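Local atomic coordinates of mitogen-activated protein kinase kinase kinase 7 interacting protein 1 (PDB entry 2IRM), a protein that probably serves as an adapter that associates with the kinase TAK1 and promotes its autophosphorylation, and contains a PP2C-type phosphatase fold. Residues L178-D183 against C268-L273; A160-S165 against I262-A267; L188-L193 against G293-V298; Y53-G58 against T349-N354. All coordinates share one frame; numbering follows the deposited sequence.

Interaction 1. Residues L178-D183 against C268-L273; sequences LLCKTD and CRFLVL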
loop_
_atom_site.group_PDB
_atom_site.type_symbol
_atom_site.label_atom_id
_atom_site.label_comp_id
_atom_site.label_asym_id
_atom_site.label_seq_id
_atom_site.Cartn_x
_atom_site.Cartn_y
_atom_site.Cartn_z
ATOM N N LEU A 178 4.019 5.602 9.147
ATOM C CA LEU A 178 4.066 5.960 10.563
ATOM C C LEU A 178 5.341 6.710 10.916
ATOM O O LEU A 178 6.436 6.319 10.496
ATOM C CB LEU A 178 3.974 4.708 11.437
ATOM C CG LEU A 178 2.798 3.743 11.262
ATOM C CD1 LEU A 178 2.814 2.660 12.326
ATOM C CD2 LEU A 178 1.451 4.466 11.243
ATOM N N LEU A 179 5.197 7.785 11.685
ATOM C CA LEU A 179 6.347 8.470 12.269
ATOM C C LEU A 179 6.410 8.189 13.757
ATOM O O LEU A 179 5.409 8.300 14.474
ATOM C CB LEU A 179 6.286 9.978 12.028
ATOM C CG LEU A 179 7.580 10.812 12.078
ATOM C CD1 LEU A 179 7.999 11.136 13.499
ATOM C CD2 LEU A 179 8.747 10.173 11.330
ATOM N N CYS A 180 7.593 7.821 14.224
ATOM C CA CYS A 180 7.785 7.590 15.637
ATOM C C CYS A 180 8.550 8.747 16.224
ATOM O O CYS A 180 9.717 8.980 15.888
ATOM C CB CYS A 180 8.511 6.273 15.875
ATOM S SG CYS A 180 7.649 4.891 15.125
ATOM N N LYS A 181 7.866 9.495 17.079
ATOM C CA LYS A 181 8.485 10.590 17.805
ATOM C C LYS A 181 8.676 10.205 19.263
ATOM O O LYS A 181 7.880 9.450 19.826
ATOM C CB LYS A 181 7.633 11.859 17.688
ATOM C CG LYS A 181 8.112 12.837 16.626
ATOM C CD LYS A 181 7.007 13.781 16.165
ATOM C CE LYS A 181 7.604 15.022 15.505
ATOM N NZ LYS A 181 6.732 15.601 14.443
ATOM N N THR A 182 9.734 10.727 19.874
ATOM C CA THR A 182 9.854 10.734 21.328
ATOM C C THR A 182 9.702 12.145 21.886
ATOM O O THR A 182 10.315 13.089 21.389
ATOM C CB THR A 182 11.205 10.137 21.760
ATOM O OG1 THR A 182 11.218 9.956 23.182
ATOM C CG2 THR A 182 12.329 11.134 21.523
ATOM N N ASP A 183 8.881 12.281 22.923
ATOM C CA ASP A 183 8.482 13.592 23.418
ATOM C C ASP A 183 9.021 13.839 24.822
ATOM O O ASP A 183 10.109 13.379 25.170
ATOM C CB ASP A 183 6.958 13.728 23.408
ATOM C CG ASP A 183 6.281 12.768 24.366
ATOM O OD1 ASP A 183 5.523 11.893 23.899
ATOM O OD2 ASP A 183 6.448 12.813 25.604
ATOM N N CYS A 268 12.385 13.293 16.068
ATOM C CA CYS A 268 11.918 12.238 15.157
ATOM C C CYS A 268 12.884 11.065 15.148
ATOM O O CYS A 268 14.067 11.225 14.834
ATOM C CB CYS A 268 11.763 12.771 13.733
ATOM S SG CYS A 268 10.550 14.086 13.564
ATOM N N ARG A 269 12.375 9.884 15.478
ATOM C CA ARG A 269 13.248 8.736 15.703
ATOM C C ARG A 269 13.451 7.861 14.478
ATOM O O ARG A 269 14.590 7.586 14.095
ATOM C CB ARG A 269 12.781 7.919 16.914
ATOM C CG ARG A 269 12.903 8.659 18.241
ATOM C CD ARG A 269 14.221 9.438 18.316
ATOM N NE ARG A 269 14.835 9.479 19.644
ATOM C CZ ARG A 269 14.813 8.493 20.540
ATOM N NH1 ARG A 269 14.207 7.338 20.274
ATOM N NH2 ARG A 269 15.415 8.661 21.713
ATOM N N PHE A 270 12.351 7.429 13.867
ATOM C CA PHE A 270 12.406 6.604 12.658
ATOM C C PHE A 270 11.054 6.527 11.975
ATOM O O PHE A 270 10.022 6.675 12.616
ATOM C CB PHE A 270 12.928 5.195 12.966
ATOM C CG PHE A 270 12.115 4.450 13.981
ATOM C CD1 PHE A 270 11.130 3.555 13.577
ATOM C CD2 PHE A 270 12.338 4.632 15.344
ATOM C CE1 PHE A 270 10.373 2.852 14.517
ATOM C CE2 PHE A 270 11.580 3.935 16.293
ATOM C CZ PHE A 270 10.599 3.041 15.877
ATOM N N LEU A 271 11.070 6.285 10.674
ATOM C CA LEU A 271 9.843 6.228 9.892
ATOM C C LEU A 271 9.549 4.808 9.423
ATOM O O LEU A 271 10.460 4.073 9.030
ATOM C CB LEU A 271 9.937 7.191 8.712
ATOM C CG LEU A 271 8.883 7.041 7.625
ATOM C CD1 LEU A 271 8.177 8.359 7.379
ATOM C CD2 LEU A 271 9.522 6.494 6.362
ATOM N N VAL A 272 8.273 4.431 9.473
ATOM C CA VAL A 272 7.865 3.072 9.133
ATOM C C VAL A 272 6.896 3.045 7.963
ATOM O O VAL A 272 5.817 3.640 8.029
ATOM C CB VAL A 272 7.232 2.355 10.336
ATOM C CG1 VAL A 272 6.557 1.074 9.892
ATOM C CG2 VAL A 272 8.288 2.053 11.383
ATOM N N LEU A 273 7.278 2.362 6.890
ATOM C CA LEU A 273 6.374 2.211 5.755
ATOM C C LEU A 273 5.771 0.822 5.727
ATOM O O LEU A 273 6.477 -0.174 5.869
ATOM C CB LEU A 273 7.057 2.537 4.427
ATOM C CG LEU A 273 7.489 3.994 4.225
ATOM C CD1 LEU A 273 8.025 4.185 2.808
ATOM C CD2 LEU A 273 6.357 4.961 4.534
#

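Interaction 2. Residues A160-S165 against I262-A267; sequences ALIHRS and IQITPA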
loop_
_atom_site.group_PDB
_atom_site.type_symbol
_atom_site.label_atom_id
_atom_site.label_comp_id
_atom_site.label_asym_id
_atom_site.label_seq_id
_atom_site.Cartn_x
_atom_site.Cartn_y
_atom_site.Cartn_z
ATOM N N ALA A 160 7.248 8.183 0.833
ATOM C CA ALA A 160 7.897 9.215 1.626
ATOM C C ALA A 160 9.096 9.738 0.862
ATOM O O ALA A 160 9.918 8.958 0.382
ATOM C CB ALA A 160 8.334 8.656 2.974
ATOM N N LEU A 161 9.179 11.062 0.760
ATOM C CA LEU A 161 10.244 11.738 0.026
ATOM C C LEU A 161 10.980 12.722 0.931
ATOM O O LEU A 161 10.482 13.809 1.209
ATOM C CB LEU A 161 9.652 12.441 -1.206
ATOM C CG LEU A 161 10.476 13.128 -2.305
ATOM C CD1 LEU A 161 10.469 14.629 -2.123
ATOM C CD2 LEU A 161 11.902 12.600 -2.428
ATOM N N ILE A 162 12.158 12.330 1.406
ATOM C CA ILE A 162 12.962 13.206 2.259
ATOM C C ILE A 162 13.837 14.146 1.429
ATOM O O ILE A 162 14.888 13.751 0.893
ATOM C CB ILE A 162 13.834 12.423 3.274
ATOM C CG1 ILE A 162 12.990 11.374 4.005
ATOM C CG2 ILE A 162 14.511 13.392 4.257
ATOM C CD1 ILE A 162 13.761 10.533 5.013
ATOM N N HIS A 163 13.385 15.394 1.327
ATOM C CA HIS A 163 14.118 16.417 0.601
ATOM C C HIS A 163 14.698 17.435 1.564
ATOM O O HIS A 163 13.990 18.310 2.054
ATOM C CB HIS A 163 13.227 17.101 -0.434
ATOM C CG HIS A 163 13.983 17.957 -1.401
ATOM N ND1 HIS A 163 13.857 19.329 -1.440
ATOM C CD2 HIS A 163 14.890 17.636 -2.355
ATOM C CE1 HIS A 163 14.649 19.818 -2.380
ATOM N NE2 HIS A 163 15.288 18.810 -2.950
ATOM N N ARG A 164 15.996 17.295 1.825
ATOM C CA ARG A 164 16.784 18.227 2.644
ATOM C C ARG A 164 16.131 18.632 3.966
ATOM O O ARG A 164 15.559 19.724 4.091
ATOM C CB ARG A 164 17.246 19.450 1.828
ATOM C CG ARG A 164 16.158 20.200 1.056
ATOM C CD ARG A 164 16.766 21.127 0.026
ATOM N NE ARG A 164 17.569 22.181 0.648
ATOM C CZ ARG A 164 18.448 22.943 0.003
ATOM N NH1 ARG A 164 18.659 22.773 -1.297
ATOM N NH2 ARG A 164 19.122 23.875 0.666
ATOM N N SER A 165 16.227 17.727 4.941
ATOM C CA SER A 165 15.682 17.918 6.295
ATOM C C SER A 165 14.154 18.094 6.342
ATOM O O SER A 165 13.598 18.545 7.352
ATOM C CB SER A 165 16.394 19.071 7.026
ATOM O OG SER A 165 17.795 18.844 7.113
ATOM N N ILE A 262 7.110 18.104 6.731
ATOM C CA ILE A 262 7.345 17.688 8.101
ATOM C C ILE A 262 8.843 17.763 8.343
ATOM O O ILE A 262 9.618 16.965 7.809
ATOM C CB ILE A 262 6.836 16.267 8.360
ATOM C CG1 ILE A 262 5.327 16.193 8.108
ATOM C CG2 ILE A 262 7.166 15.836 9.784
ATOM C CD1 ILE A 262 4.842 14.831 7.595
ATOM N N GLN A 263 9.246 18.747 9.135
ATOM C CA GLN A 263 10.652 18.993 9.366
ATOM C C GLN A 263 11.196 17.928 10.298
ATOM O O GLN A 263 10.977 17.984 11.509
ATOM C CB GLN A 263 10.858 20.395 9.947
ATOM C CG GLN A 263 12.254 20.982 9.704
ATOM C CD GLN A 263 12.286 22.508 9.774
ATOM O OE1 GLN A 263 13.360 23.108 9.813
ATOM N NE2 GLN A 263 11.108 23.139 9.787
ATOM N N ILE A 264 11.880 16.944 9.720
ATOM C CA ILE A 264 12.533 15.894 10.502
ATOM C C ILE A 264 13.533 16.496 11.493
ATOM O O ILE A 264 14.563 17.056 11.103
ATOM C CB ILE A 264 13.195 14.820 9.612
ATOM C CG1 ILE A 264 13.904 15.474 8.424
ATOM C CG2 ILE A 264 12.141 13.840 9.110
ATOM C CD1 ILE A 264 14.948 14.606 7.726
ATOM N N THR A 265 13.180 16.391 12.773
ATOM C CA THR A 265 13.912 16.997 13.884
ATOM C C THR A 265 14.649 15.922 14.688
ATOM O O THR A 265 14.399 14.732 14.481
ATOM C CB THR A 265 12.946 17.751 14.823
ATOM O OG1 THR A 265 11.763 16.966 15.028
ATOM C CG2 THR A 265 12.571 19.104 14.234
ATOM N N PRO A 266 15.568 16.331 15.600
ATOM C CA PRO A 266 16.231 15.373 16.498
ATOM C C PRO A 266 15.248 14.474 17.254
ATOM O O PRO A 266 15.570 13.320 17.547
ATOM C CB PRO A 266 16.981 16.278 17.481
ATOM C CG PRO A 266 17.253 17.510 16.715
ATOM C CD PRO A 266 16.059 17.706 15.825
ATOM N N ALA A 267 14.062 15.009 17.550
ATOM C CA ALA A 267 13.000 14.271 18.231
ATOM C C ALA A 267 12.407 13.127 17.391
ATOM O O ALA A 267 11.974 12.113 17.944
ATOM C CB ALA A 267 11.908 15.228 18.688
#

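Interaction 3. Residues L188-L193 against G293-V298; sequences LTVTQL and GNRELV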
loop_
_atom_site.group_PDB
_atom_site.type_symbol
_atom_site.label_atom_id
_atom_site.label_comp_id
_atom_site.label_asym_id
_atom_site.label_seq_id
_atom_site.Cartn_x
_atom_site.Cartn_y
_atom_site.Cartn_z
ATOM N N LEU A 188 7.481 6.684 23.184
ATOM C CA LEU A 188 7.380 6.521 21.749
ATOM C C LEU A 188 5.948 6.841 21.356
ATOM O O LEU A 188 5.021 6.084 21.661
ATOM C CB LEU A 188 7.812 5.172 21.166
ATOM C CG LEU A 188 9.199 5.100 20.513
ATOM C CD1 LEU A 188 9.369 3.776 19.779
ATOM C CD2 LEU A 188 9.458 6.270 19.560
ATOM N N THR A 189 5.786 7.973 20.676
ATOM C CA THR A 189 4.493 8.389 20.149
ATOM C C THR A 189 4.373 8.069 18.659
ATOM O O THR A 189 5.036 8.686 17.815
ATOM C CB THR A 189 4.229 9.890 20.392
ATOM O OG1 THR A 189 5.248 10.668 19.759
ATOM C CG2 THR A 189 4.223 10.198 21.877
ATOM N N VAL A 190 3.532 7.084 18.354
ATOM C CA VAL A 190 3.199 6.712 16.982
ATOM C C VAL A 190 2.252 7.755 16.415
ATOM O O VAL A 190 1.282 8.140 17.064
ATOM C CB VAL A 190 2.523 5.321 16.922
ATOM C CG1 VAL A 190 2.286 4.882 15.485
ATOM C CG2 VAL A 190 3.370 4.294 17.648
ATOM N N THR A 191 2.544 8.228 15.209
ATOM C CA THR A 191 1.672 9.199 14.558
ATOM C C THR A 191 1.576 8.961 13.047
ATOM O O THR A 191 2.516 9.239 12.305
ATOM C CB THR A 191 2.023 10.686 14.951
ATOM O OG1 THR A 191 1.631 11.573 13.899
ATOM C CG2 THR A 191 3.510 10.881 15.261
ATOM N N GLN A 192 0.432 8.431 12.610
ATOM C CA GLN A 192 0.194 8.090 11.198
ATOM C C GLN A 192 0.095 9.322 10.288
ATOM O O GLN A 192 -0.792 10.156 10.460
ATOM C CB GLN A 192 -1.074 7.228 11.060
ATOM C CG GLN A 192 -1.441 6.857 9.616
ATOM C CD GLN A 192 -2.593 5.852 9.494
ATOM O OE1 GLN A 192 -2.841 5.040 10.391
ATOM N NE2 GLN A 192 -3.284 5.894 8.359
ATOM N N LEU A 193 1.006 9.428 9.322
ATOM C CA LEU A 193 0.956 10.511 8.331
ATOM C C LEU A 193 0.080 10.114 7.141
ATOM O O LEU A 193 -0.502 10.972 6.454
ATOM C CB LEU A 193 2.362 10.874 7.827
ATOM C CG LEU A 193 3.506 11.345 8.737
ATOM C CD1 LEU A 193 3.027 12.291 9.835
ATOM C CD2 LEU A 193 4.209 10.145 9.327
ATOM N N GLY A 293 -3.311 -1.657 15.763
ATOM C CA GLY A 293 -2.358 -2.399 14.943
ATOM C C GLY A 293 -1.012 -1.698 14.886
ATOM O O GLY A 293 0.021 -2.327 15.103
ATOM N N ASN A 294 -1.035 -0.391 14.614
ATOM C CA ASN A 294 0.173 0.434 14.600
ATOM C C ASN A 294 0.964 0.291 15.892
ATOM O O ASN A 294 2.107 -0.157 15.874
ATOM C CB ASN A 294 -0.162 1.914 14.386
ATOM C CG ASN A 294 -1.020 2.164 13.158
ATOM O OD1 ASN A 294 -0.860 1.532 12.108
ATOM N ND2 ASN A 294 -1.933 3.116 13.282
ATOM N N ARG A 295 0.349 0.663 17.012
ATOM C CA ARG A 295 1.005 0.598 18.312
ATOM C C ARG A 295 1.665 -0.757 18.539
ATOM O O ARG A 295 2.788 -0.824 19.047
ATOM C CB ARG A 295 0.017 0.913 19.444
ATOM C CG ARG A 295 -0.222 2.407 19.694
ATOM C CD ARG A 295 0.964 3.112 20.385
ATOM N NE ARG A 295 1.269 2.549 21.703
ATOM C CZ ARG A 295 2.449 2.042 22.070
ATOM N NH1 ARG A 295 3.481 2.031 21.224
ATOM N NH2 ARG A 295 2.599 1.550 23.300
ATOM N N GLU A 296 0.978 -1.828 18.144
ATOM C CA GLU A 296 1.500 -3.178 18.336
ATOM C C GLU A 296 2.620 -3.523 17.361
ATOM O O GLU A 296 3.449 -4.382 17.650
ATOM C CB GLU A 296 0.382 -4.225 18.285
ATOM C CG GLU A 296 -0.468 -4.296 19.563
ATOM C CD GLU A 296 0.344 -4.601 20.826
ATOM O OE1 GLU A 296 1.172 -5.541 20.820
ATOM O OE2 GLU A 296 0.144 -3.899 21.837
ATOM N N LEU A 297 2.648 -2.846 16.217
ATOM C CA LEU A 297 3.762 -2.971 15.284
ATOM C C LEU A 297 4.988 -2.238 15.821
ATOM O O LEU A 297 6.103 -2.740 15.731
ATOM C CB LEU A 297 3.375 -2.427 13.910
ATOM C CG LEU A 297 4.439 -2.359 12.812
ATOM C CD1 LEU A 297 4.795 -3.736 12.280
ATOM C CD2 LEU A 297 3.961 -1.472 11.685
ATOM N N VAL A 298 4.770 -1.054 16.384
ATOM C CA VAL A 298 5.845 -0.234 16.944
ATOM C C VAL A 298 6.265 -0.564 18.385
ATOM O O VAL A 298 7.261 -0.023 18.869
ATOM C CB VAL A 298 5.394 1.231 17.120
ATOM C CG1 VAL A 298 6.436 2.045 17.866
ATOM C CG2 VAL A 298 5.114 1.848 15.761
#

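Interaction 4. Residues Y53-G58 against T349-N354; sequences YAILSG and TLLIRN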
loop_
_atom_site.group_PDB
_atom_site.type_symbol
_atom_site.label_atom_id
_atom_site.label_comp_id
_atom_site.label_asym_id
_atom_site.label_seq_id
_atom_site.Cartn_x
_atom_site.Cartn_y
_atom_site.Cartn_z
ATOM N N TYR A 53 11.592 6.848 -0.323
ATOM C CA TYR A 53 11.173 5.575 0.246
ATOM C C TYR A 53 9.708 5.358 -0.119
ATOM O O TYR A 53 8.846 6.201 0.169
ATOM C CB TYR A 53 11.391 5.547 1.761
ATOM C CG TYR A 53 12.766 6.010 2.158
ATOM C CD1 TYR A 53 13.854 5.149 2.102
ATOM C CD2 TYR A 53 12.982 7.321 2.566
ATOM C CE1 TYR A 53 15.120 5.579 2.449
ATOM C CE2 TYR A 53 14.245 7.765 2.913
ATOM C CZ TYR A 53 15.310 6.890 2.855
ATOM O OH TYR A 53 16.566 7.333 3.204
ATOM N N ALA A 54 9.439 4.232 -0.776
ATOM C CA ALA A 54 8.125 3.959 -1.331
ATOM C C ALA A 54 7.826 2.472 -1.340
ATOM O O ALA A 54 8.712 1.656 -1.575
ATOM C CB ALA A 54 8.039 4.513 -2.740
ATOM N N ILE A 55 6.573 2.133 -1.059
ATOM C CA ILE A 55 6.061 0.793 -1.315
ATOM C C ILE A 55 4.817 0.920 -2.160
ATOM O O ILE A 55 3.923 1.713 -1.871
ATOM C CB ILE A 55 5.695 0.008 -0.042
ATOM C CG1 ILE A 55 6.817 0.057 0.987
ATOM C CG2 ILE A 55 5.390 -1.437 -0.400
ATOM C CD1 ILE A 55 6.403 -0.485 2.334
ATOM N N LEU A 56 4.776 0.134 -3.219
ATOM C CA LEU A 56 3.621 0.094 -4.082
ATOM C C LEU A 56 3.081 -1.312 -4.086
ATOM O O LEU A 56 3.774 -2.253 -4.514
ATOM C CB LEU A 56 3.982 0.553 -5.487
ATOM C CG LEU A 56 4.085 2.069 -5.485
ATOM C CD1 LEU A 56 5.531 2.501 -5.259
ATOM C CD2 LEU A 56 3.531 2.617 -6.778
ATOM N N SER A 57 1.858 -1.455 -3.580
ATOM C CA SER A 57 1.246 -2.762 -3.442
ATOM C C SER A 57 0.338 -3.023 -4.607
ATOM O O SER A 57 -0.688 -2.382 -4.750
ATOM C CB SER A 57 0.481 -2.841 -2.136
ATOM O OG SER A 57 1.382 -2.840 -1.042
ATOM N N GLY A 58 0.735 -3.959 -5.456
ATOM C CA GLY A 58 -0.059 -4.302 -6.627
ATOM C C GLY A 58 -1.271 -5.125 -6.231
ATOM O O GLY A 58 -1.165 -6.025 -5.391
ATOM N N THR A 349 5.304 -6.325 3.522
ATOM C CA THR A 349 6.533 -5.562 3.380
ATOM C C THR A 349 6.642 -4.493 4.442
ATOM O O THR A 349 5.691 -3.758 4.698
ATOM C CB THR A 349 6.681 -4.959 1.971
ATOM O OG1 THR A 349 6.923 -6.015 1.036
ATOM C CG2 THR A 349 7.849 -3.975 1.905
ATOM N N LEU A 350 7.821 -4.425 5.047
ATOM C CA LEU A 350 8.118 -3.461 6.080
ATOM C C LEU A 350 9.392 -2.670 5.753
ATOM O O LEU A 350 10.441 -3.249 5.457
ATOM C CB LEU A 350 8.251 -4.191 7.411
ATOM C CG LEU A 350 8.412 -3.360 8.676
ATOM C CD1 LEU A 350 7.331 -2.315 8.787
ATOM C CD2 LEU A 350 8.404 -4.258 9.889
ATOM N N LEU A 351 9.285 -1.345 5.787
ATOM C CA LEU A 351 10.436 -0.471 5.601
ATOM C C LEU A 351 10.638 0.421 6.806
ATOM O O LEU A 351 9.747 1.206 7.148
ATOM C CB LEU A 351 10.259 0.398 4.359
ATOM C CG LEU A 351 11.116 0.043 3.143
ATOM C CD1 LEU A 351 10.816 -1.365 2.628
ATOM C CD2 LEU A 351 10.909 1.059 2.048
ATOM N N ILE A 352 11.796 0.305 7.452
ATOM C CA ILE A 352 12.139 1.222 8.534
ATOM C C ILE A 352 13.320 2.120 8.167
ATOM O O ILE A 352 14.469 1.672 8.118
ATOM C CB ILE A 352 12.394 0.504 9.875
ATOM C CG1 ILE A 352 11.155 -0.271 10.311
ATOM C CG2 ILE A 352 12.756 1.506 10.963
ATOM C CD1 ILE A 352 11.253 -1.741 10.059
ATOM N N ARG A 353 13.011 3.386 7.896
ATOM C CA ARG A 353 14.018 4.413 7.727
ATOM C C ARG A 353 14.341 4.960 9.108
ATOM O O ARG A 353 13.454 5.450 9.806
ATOM C CB ARG A 353 13.512 5.517 6.800
ATOM C CG ARG A 353 14.440 6.719 6.649
ATOM C CD ARG A 353 15.885 6.318 6.354
ATOM N NE ARG A 353 16.713 7.456 5.956
ATOM C CZ ARG A 353 17.284 8.318 6.796
ATOM N NH1 ARG A 353 17.128 8.196 8.109
ATOM N NH2 ARG A 353 18.016 9.315 6.319
ATOM N N ASN A 354 15.610 4.863 9.495
ATOM C CA ASN A 354 16.044 5.222 10.843
ATOM C C ASN A 354 16.782 6.551 10.913
ATOM O O ASN A 354 17.782 6.747 10.221
ATOM C CB ASN A 354 16.931 4.118 11.428
ATOM C CG ASN A 354 17.371 4.414 12.857
ATOM O OD1 ASN A 354 16.542 4.533 13.764
ATOM N ND2 ASN A 354 18.680 4.530 13.062
#

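Interaction 1. Residues L178-D183 against C268-L273
L178 and V272 anchor this antiparallel strand pair through two nearly straight backbone bonds, L178 N to V272 O at 2.9 Å and V272 N to L178 O at 2.8 Å. A third, R269 N to C180 O, is also 2.8 Å. L179 faces L271, yet K181 faces C268, so the strand 268-273 carries one extra residue; the backbone angles of R269 (-94°/-53°) are consistent with a classic beta bulge.

Sulfur and aromatic groups meet on one face of the pair. C180 lies over the ring of F270, its SG 3.9 Å from the centroid and its CB lying closer to the ring normal. Apolar contacts are made on the other face, where L179 forks: CD1 meets SG of C268, also at 3.9 Å, while CD2 reaches CB of L271. The K181 chain lies along the same C268 sulfur. Beyond the strand end, T182 rests its CG2 over a face of the R269 guanidinium, 3.5 Å from NE, while its OG1 bonds to T187 O.

Strand 268-274 is flanked by 176-181 and 344-354 in a six-stranded sheet, and helix 292-304 packs on the side bearing L178, C180, F270 and V272.

Interaction 2. Residues A160-S165 against I262-A267
S165 and I264 form a small surface contact between a hairpin turn and the loop that leaves strand 257-263, with I162 adding one apolar touch from the strand before the turn. It shows how a turn can lean on a neighbouring chain segment without strand pairing: the two segments bury just 179 Å² together.

The carbonyl oxygen of S165 is the focus. I264 N approaches it at 3.3 Å, but the angle at the hydrogen is 122°, so this is a weak hydrogen bond. Q263 CA lies 3.6 Å from the same oxygen as a CA-H...O contact, and Q263 CG passes nearby. The I264 side chain lies alongside the same carbonyl, its CG1 near S165 O. With chi1 at 41°, CG1 sits between the backbone N and the carbonyl carbon of I264, which brings it to the carbonyl and lets CD1 continue past S165 CA. There CD1 ends against CG2 of I162 at 3.7 Å, the two isoleucine chains crossing at about a right angle. I162 in turn leans on S51 and Y53 of strand 50-59, and I264 also touches L167.

Both turn residues, R164 and S165, have positive phi, as is common in tight two-residue beta hairpins; this one joins strands 154-163 and 166-172. Strand 257-263 pairs with the second of these, and I264 therefore reaches across the hairpin end. The arrangement belongs to the rim of a PP2C-type beta sandwich, where the chain leaves one sheet and, after residue 267, enters the other.

Interaction 3. Residues L188-L193 against G293-V298
V190 fits against V298 at the centre of this strand-on-helix contact. Its CG2 lies 3.5 Å from CG2 of V298 and 3.7 Å from CB of the same residue, the two side chains sliding past each other in opposite directions. The other branch, V190 CG1, meets N294 CB, one helical turn earlier. R295, bent at chi2 and chi3, brings its CD alongside the same valine, 3.8 Å from V190 CG2, and that methyl lies at the edge of the guanidinium, near its plane. L188 closes one end, with CD1 against CG1 of V298.

Toward Q192 the surroundings become polar. Q192 OE1 and N294 ND2 are 3.6 Å apart with amide planes 85° from each other, a proximity rather than a bond. Each amide is held from elsewhere: N294 OD1 by R176 NH1, Q192 NE2 by D196 OD2. Within the helix, V298 N bonds to N294 O, so these two partners of V190 stand one turn apart.

The short segment axes pass 9.1 Å apart, with directions 131° apart. This is helix-on-sheet packing: helix 292-304 lies across the outer face of one sheet of the PP2C-type beta sandwich, meeting edge strand 189-192 here, with helices outside both sheets in this family.

Interaction 4. Residues Y53-G58 against T349-N354
Y53 and R353 meet between the two facing sheets of a PP2C-type beta sandwich, one strand from each, running nearly antiparallel (170°) with axes 8.7 Å apart.

This end is the closely packed one. R353 CG stands over a face of the Y53 ring, 4.2 Å from the centroid, in a CH-pi contact. The arginine leaves its strand with CG anti to the backbone N (chi1 175°), then bends at chi2, carrying NE to Y53 OH at 2.8 Å. The hydroxyl lies in the guanidinium plane, at its edge, while the aromatic plane is almost perpendicular to that group. The hydrogen bond is best read with caution, because the placement of Y53 OH is less certain. R353 is partly exposed, whereas Y53 and the residues farther along are buried, so the arginine end is the more open margin.

Farther along, the interface is buried but looser and purely apolar between side chains. L351 inserts CD2 at 4.3 Å from I55 CG1 and at the same distance from A54 O. I55 and T349 slide past each other in opposite directions, I55 CD1 meeting T349 CG2 at 3.8 Å. Beyond them D39 joins the two strands: its OD2 is bonded to T349 OG1, and its OD1 to S57 OG.

Interaction 1 lies within one sheet of the sandwich, interaction 3 between that sheet and a helix, interaction 4 between the two sheets, and interaction 2 at their margin. Interactions 1 and 3 have centres about 8 Å apart: K181 O and L179 O face T189 N and T191 N across strands 176-181 and 189-192. Interaction 4 joins that sheet through strand 344-354, on the flank of 268-274 away from 176-181, with L271 N 2.7 Å from R353 O; its centre is about 14 Å from that of interaction 1. The opposite sheet links interactions 4 and 2, A160 N lying 2.6 Å from Y53 O. Residues 262-267 lead straight into interaction 1. Along the chain, interaction 4 encloses the other three.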